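Local coordinates for protein L-ribulose 3-epimerase (Mesorhizobium loti, PDB 3VYL) that epimerises ketoses at C3, most efficiently L-ribulose, probably giving L-xylulose, at a manganese site in a TIM barrel, at residues D237-D249 / I258-A270. Numbering follows the deposited sequence.
Sequences DLSFESFSSEIVD and IWRNLWTDNMALA. With MN (manganese (II) ion), chain I.
At the C-terminal mouth of the TIM barrel, the loop leaving the eighth strand, 238-240, packs against the segment leading into the final helix, 266-292, with Trp263 wedged between Leu269 and Ser244. Leu269 CD2 lies over one indole face; on the opposite face Ser244 CB makes a CH-pi contact, 3.8 Å from the centroid of the six-membered ring. Serine suits this place because its short side chain lets the backbone come close. Ile247 CD1 reaches the indole edge, 3.5 Å from Trp263 CH2. With its CG between backbone N and carbonyl carbon (chi1 51°), Trp263 turns its indole toward the loop, and NE1 donates to Ser242 OG (3.0 Å) in a bent bond, 134° at the hydrogen, the oxygen lying 29° out of the indole plane; the same buried hydroxyl is also hydrogen-bonded to the carbonyl oxygen of Arg212. A leucine in place of Trp263 would probably leave Ser242 OG without its indole donor and open a gap between Ser244 and Leu269. Next to Ser242, Glu241 points the other way, its extended chain bringing OE2 to the manganese, which Glu147, Asp180 and His206 also bind. Branched aliphatic side chains fill the flanks: Ile258 CD1 meets Phe243 CB at 3.6 Å, and Leu269 CG sits at the ring edge of Phe240, 3.8 Å from CZ.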
loop_
_atom_site.group_PDB
_atom_site.type_symbol
_atom_site.label_atom_id
_atom_site.label_comp_id
_atom_site.label_asym_id
_atom_site.label_seq_id
_atom_site.Cartn_x
_atom_site.Cartn_y
_atom_site.Cartn_z
ATOM N N ASP A 237 -15.337 19.873 -8.309
ATOM C CA ASP A 237 -13.978 20.297 -8.651
ATOM C C ASP A 237 -12.916 19.780 -7.674
ATOM O O ASP A 237 -13.179 19.568 -6.480
ATOM C CB ASP A 237 -13.888 21.828 -8.720
ATOM C CG ASP A 237 -14.867 22.443 -9.707
ATOM O OD1 ASP A 237 -15.100 21.869 -10.797
ATOM O OD2 ASP A 237 -15.385 23.534 -9.388
ATOM N N LEU A 238 -11.711 19.587 -8.200
ATOM C CA LEU A 238 -10.550 19.339 -7.362
ATOM C C LEU A 238 -9.319 19.962 -7.993
ATOM O O LEU A 238 -9.218 20.039 -9.223
ATOM C CB LEU A 238 -10.347 17.842 -7.104
ATOM C CG LEU A 238 -10.235 16.855 -8.259
ATOM C CD1 LEU A 238 -8.817 16.814 -8.807
ATOM C CD2 LEU A 238 -10.638 15.485 -7.741
ATOM N N SER A 239 -8.381 20.401 -7.160
ATOM C CA SER A 239 -7.217 21.103 -7.686
ATOM C C SER A 239 -5.901 20.638 -7.131
ATOM O O SER A 239 -5.810 20.247 -5.972
ATOM C CB SER A 239 -7.354 22.599 -7.462
ATOM O OG SER A 239 -8.326 23.082 -8.350
ATOM N N PHE A 240 -4.887 20.710 -7.983
ATOM C CA PHE A 240 -3.517 20.410 -7.621
ATOM C C PHE A 240 -2.909 21.562 -6.832
ATOM O O PHE A 240 -3.129 22.723 -7.161
ATOM C CB PHE A 240 -2.715 20.147 -8.891
ATOM C CG PHE A 240 -1.242 19.992 -8.663
ATOM C CD1 PHE A 240 -0.751 19.069 -7.729
ATOM C CD2 PHE A 240 -0.339 20.744 -9.400
ATOM C CE1 PHE A 240 0.608 18.909 -7.538
ATOM C CE2 PHE A 240 1.021 20.591 -9.203
ATOM C CZ PHE A 240 1.494 19.668 -8.276
ATOM N N GLU A 241 -2.129 21.231 -5.807
ATOM C CA GLU A 241 -1.560 22.217 -4.877
ATOM C C GLU A 241 -0.101 21.827 -4.561
ATOM O O GLU A 241 0.184 20.694 -4.177
ATOM C CB GLU A 241 -2.409 22.259 -3.595
ATOM C CG GLU A 241 -2.303 23.519 -2.745
ATOM C CD GLU A 241 -3.081 23.437 -1.426
ATOM O OE1 GLU A 241 -3.122 24.444 -0.694
ATOM O OE2 GLU A 241 -3.658 22.389 -1.089
ATOM N N SER A 242 0.839 22.695 -4.889
ATOM C CA SER A 242 2.244 22.523 -4.563
ATOM C C SER A 242 2.903 23.883 -4.528
ATOM O O SER A 242 2.681 24.671 -5.390
ATOM C CB SER A 242 2.890 21.653 -5.613
ATOM O OG SER A 242 4.194 21.314 -5.302
ATOM N N PHE A 243 3.743 24.172 -3.557
ATOM C CA PHE A 243 4.314 25.512 -3.479
ATOM C C PHE A 243 5.843 25.525 -3.446
ATOM O O PHE A 243 6.486 24.512 -3.098
ATOM C CB PHE A 243 3.707 26.291 -2.302
ATOM C CG PHE A 243 2.194 26.400 -2.344
ATOM C CD1 PHE A 243 1.535 26.913 -3.473
ATOM C CD2 PHE A 243 1.424 26.008 -1.249
ATOM C CE1 PHE A 243 0.147 27.016 -3.505
ATOM C CE2 PHE A 243 0.037 26.117 -1.277
ATOM C CZ PHE A 243 -0.600 26.624 -2.400
ATOM N N SER A 244 6.404 26.673 -3.841
ATOM C CA SER A 244 7.850 26.922 -3.851
ATOM C C SER A 244 8.181 28.232 -3.157
ATOM O O SER A 244 7.581 29.279 -3.458
ATOM C CB SER A 244 8.386 26.978 -5.287
ATOM O OG SER A 244 9.595 27.725 -5.378
ATOM N N SER A 245 9.148 28.154 -2.243
ATOM C CA SER A 245 9.727 29.309 -1.536
ATOM C C SER A 245 10.045 30.447 -2.506
ATOM O O SER A 245 9.812 31.620 -2.206
ATOM C CB SER A 245 11.012 28.876 -0.820
ATOM O OG SER A 245 11.331 29.717 0.267
ATOM N N GLU A 246 10.532 30.079 -3.667
ATOM C CA GLU A 246 10.888 30.988 -4.719
ATOM C C GLU A 246 9.727 31.771 -5.255
ATOM O O GLU A 246 9.890 32.880 -5.681
ATOM C CB GLU A 246 11.540 30.221 -5.832
ATOM C CG GLU A 246 12.857 29.580 -5.443
ATOM C CD GLU A 246 13.834 30.552 -4.858
ATOM O OE1 GLU A 246 15.001 30.203 -4.673
ATOM O OE2 GLU A 246 13.423 31.671 -4.560
ATOM N N ILE A 247 8.563 31.168 -5.321
ATOM C CA ILE A 247 7.409 31.841 -5.871
ATOM C C ILE A 247 6.413 32.480 -4.903
ATOM O O ILE A 247 5.914 33.550 -5.145
ATOM C CB ILE A 247 6.685 30.896 -6.808
ATOM C CG1 ILE A 247 7.608 30.521 -7.933
ATOM C CG2 ILE A 247 5.447 31.544 -7.351
ATOM C CD1 ILE A 247 7.225 29.248 -8.618
ATOM N N VAL A 248 6.109 31.829 -3.804
ATOM C CA VAL A 248 5.139 32.402 -2.896
ATOM C C VAL A 248 5.679 33.545 -2.068
ATOM O O VAL A 248 6.857 33.759 -1.992
ATOM C CB VAL A 248 4.398 31.356 -2.044
ATOM C CG1 VAL A 248 3.710 30.361 -2.934
ATOM C CG2 VAL A 248 5.320 30.658 -1.076
ATOM N N ASP A 249 4.785 34.328 -1.511
ATOM C CA ASP A 249 5.155 35.443 -0.687
ATOM C C ASP A 249 5.455 35.042 0.725
ATOM O O ASP A 249 4.865 34.141 1.253
ATOM C CB ASP A 249 4.032 36.423 -0.654
ATOM C CG ASP A 249 3.050 36.050 0.317
ATOM O OD1 ASP A 249 1.949 35.665 -0.085
ATOM O OD2 ASP A 249 3.409 36.080 1.499
ATOM N N ILE A 258 7.593 26.343 4.251
ATOM C CA ILE A 258 8.313 25.915 3.064
ATOM C C ILE A 258 9.759 26.370 3.176
ATOM O O ILE A 258 10.078 27.535 2.911
ATOM C CB ILE A 258 7.705 26.474 1.770
ATOM C CG1 ILE A 258 6.204 26.229 1.738
ATOM C CG2 ILE A 258 8.407 25.882 0.546
ATOM C CD1 ILE A 258 5.511 27.115 0.735
ATOM N N TRP A 259 10.619 25.434 3.555
ATOM C CA TRP A 259 12.011 25.702 3.845
ATOM C C TRP A 259 12.892 25.253 2.725
ATOM O O TRP A 259 14.047 25.682 2.605
ATOM C CB TRP A 259 12.400 24.925 5.085
ATOM C CG TRP A 259 11.552 25.230 6.290
ATOM C CD1 TRP A 259 11.059 24.329 7.229
ATOM C CD2 TRP A 259 11.074 26.553 6.740
ATOM N NE1 TRP A 259 10.347 24.986 8.205
ATOM C CE2 TRP A 259 10.316 26.318 7.965
ATOM C CE3 TRP A 259 11.198 27.854 6.264
ATOM C CZ2 TRP A 259 9.726 27.352 8.667
ATOM C CZ3 TRP A 259 10.595 28.885 6.983
ATOM C CH2 TRP A 259 9.877 28.639 8.151
ATOM N N ARG A 260 12.359 24.352 1.915
ATOM C CA ARG A 260 13.109 23.736 0.852
ATOM C C ARG A 260 12.166 23.563 -0.307
ATOM O O ARG A 260 10.963 23.363 -0.120
ATOM C CB ARG A 260 13.719 22.392 1.293
ATOM C CG ARG A 260 12.712 21.333 1.674
ATOM C CD ARG A 260 13.320 20.161 2.420
ATOM N NE ARG A 260 12.243 19.236 2.768
ATOM C CZ ARG A 260 11.999 18.083 2.151
ATOM N NH1 ARG A 260 12.790 17.659 1.173
ATOM N NH2 ARG A 260 10.977 17.344 2.540
ATOM N N ASN A 261 12.701 23.677 -1.510
ATOM C CA ASN A 261 11.875 23.546 -2.679
ATOM C C ASN A 261 12.152 22.250 -3.421
ATOM O O ASN A 261 13.311 21.886 -3.700
ATOM C CB ASN A 261 11.993 24.786 -3.565
ATOM C CG ASN A 261 11.428 26.025 -2.894
ATOM O OD1 ASN A 261 10.423 25.947 -2.178
ATOM N ND2 ASN A 261 12.065 27.173 -3.118
ATOM N N LEU A 262 11.060 21.553 -3.716
ATOM C CA LEU A 262 11.113 20.197 -4.224
ATOM C C LEU A 262 11.084 20.138 -5.744
ATOM O O LEU A 262 11.306 19.087 -6.333
ATOM C CB LEU A 262 9.965 19.387 -3.617
ATOM C CG LEU A 262 10.247 18.860 -2.208
ATOM C CD1 LEU A 262 10.374 19.982 -1.191
ATOM C CD2 LEU A 262 9.137 17.906 -1.804
ATOM N N TRP A 263 10.807 21.281 -6.361
ATOM C CA TRP A 263 10.836 21.422 -7.803
ATOM C C TRP A 263 11.355 22.780 -8.170
ATOM O O TRP A 263 11.418 23.684 -7.336
ATOM C CB TRP A 263 9.442 21.197 -8.401
ATOM C CG TRP A 263 8.353 22.012 -7.742
ATOM C CD1 TRP A 263 7.531 21.628 -6.691
ATOM C CD2 TRP A 263 7.934 23.385 -8.068
ATOM N NE1 TRP A 263 6.657 22.632 -6.355
ATOM C CE2 TRP A 263 6.845 23.712 -7.131
ATOM C CE3 TRP A 263 8.325 24.340 -9.010
ATOM C CZ2 TRP A 263 6.198 24.941 -7.151
ATOM C CZ3 TRP A 263 7.666 25.585 -9.012
ATOM C CH2 TRP A 263 6.633 25.875 -8.104
ATOM N N THR A 264 11.724 22.926 -9.438
ATOM C CA THR A 264 12.237 24.181 -9.998
ATOM C C THR A 264 11.461 24.514 -11.253
ATOM O O THR A 264 11.287 25.676 -11.593
ATOM C CB THR A 264 13.713 24.052 -10.393
ATOM O OG1 THR A 264 13.915 22.792 -11.060
ATOM C CG2 THR A 264 14.615 24.117 -9.164
ATOM N N ASP A 265 10.986 23.475 -11.934
ATOM C CA ASP A 265 10.304 23.616 -13.212
ATOM C C ASP A 265 8.813 23.366 -13.032
ATOM O O ASP A 265 8.363 22.215 -13.043
ATOM C CB ASP A 265 10.910 22.627 -14.211
ATOM C CG ASP A 265 10.254 22.680 -15.580
ATOM O OD1 ASP A 265 10.631 21.836 -16.418
ATOM O OD2 ASP A 265 9.372 23.541 -15.825
ATOM N N ASN A 266 8.043 24.437 -12.881
ATOM C CA ASN A 266 6.614 24.287 -12.615
ATOM C C ASN A 266 5.714 23.956 -13.795
ATOM O O ASN A 266 4.540 23.641 -13.590
ATOM C CB ASN A 266 6.040 25.477 -11.843
ATOM C CG ASN A 266 6.346 26.807 -12.487
ATOM O OD1 ASN A 266 5.746 27.809 -12.130
ATOM N ND2 ASN A 266 7.286 26.829 -13.406
ATOM N N MET A 267 6.235 24.025 -15.016
ATOM C CA MET A 267 5.461 23.523 -16.140
ATOM C C MET A 267 5.501 22.002 -16.109
ATOM O O MET A 267 4.464 21.357 -16.257
ATOM C CB MET A 267 5.959 24.050 -17.488
ATOM C CG MET A 267 5.124 23.581 -18.678
ATOM S SD MET A 267 3.349 23.907 -18.512
ATOM C CE MET A 267 3.244 25.658 -18.855
ATOM N N ALA A 268 6.693 21.441 -15.908
ATOM C CA ALA A 268 6.852 19.996 -15.808
ATOM C C ALA A 268 5.979 19.470 -14.668
ATOM O O ALA A 268 5.192 18.546 -14.846
ATOM C CB ALA A 268 8.310 19.626 -15.588
ATOM N N LEU A 269 6.109 20.109 -13.509
ATOM C CA LEU A 269 5.315 19.801 -12.345
ATOM C C LEU A 269 3.819 19.800 -12.663
ATOM O O LEU A 269 3.116 18.857 -12.302
ATOM C CB LEU A 269 5.637 20.780 -11.208
ATOM C CG LEU A 269 4.794 20.620 -9.943
ATOM C CD1 LEU A 269 5.398 19.563 -9.028
ATOM C CD2 LEU A 269 4.627 21.948 -9.228
ATOM N N ALA A 270 3.330 20.836 -13.341
ATOM C CA ALA A 270 1.891 20.931 -13.622
ATOM C C ALA A 270 1.398 19.879 -14.632
ATOM O O ALA A 270 0.432 19.158 -14.356
ATOM C CB ALA A 270 1.518 22.333 -14.063
HETATM MN MN MN I . -5.192 23.081 0.597
HETATM O O HOH W 1 -3.920 24.647 1.839
#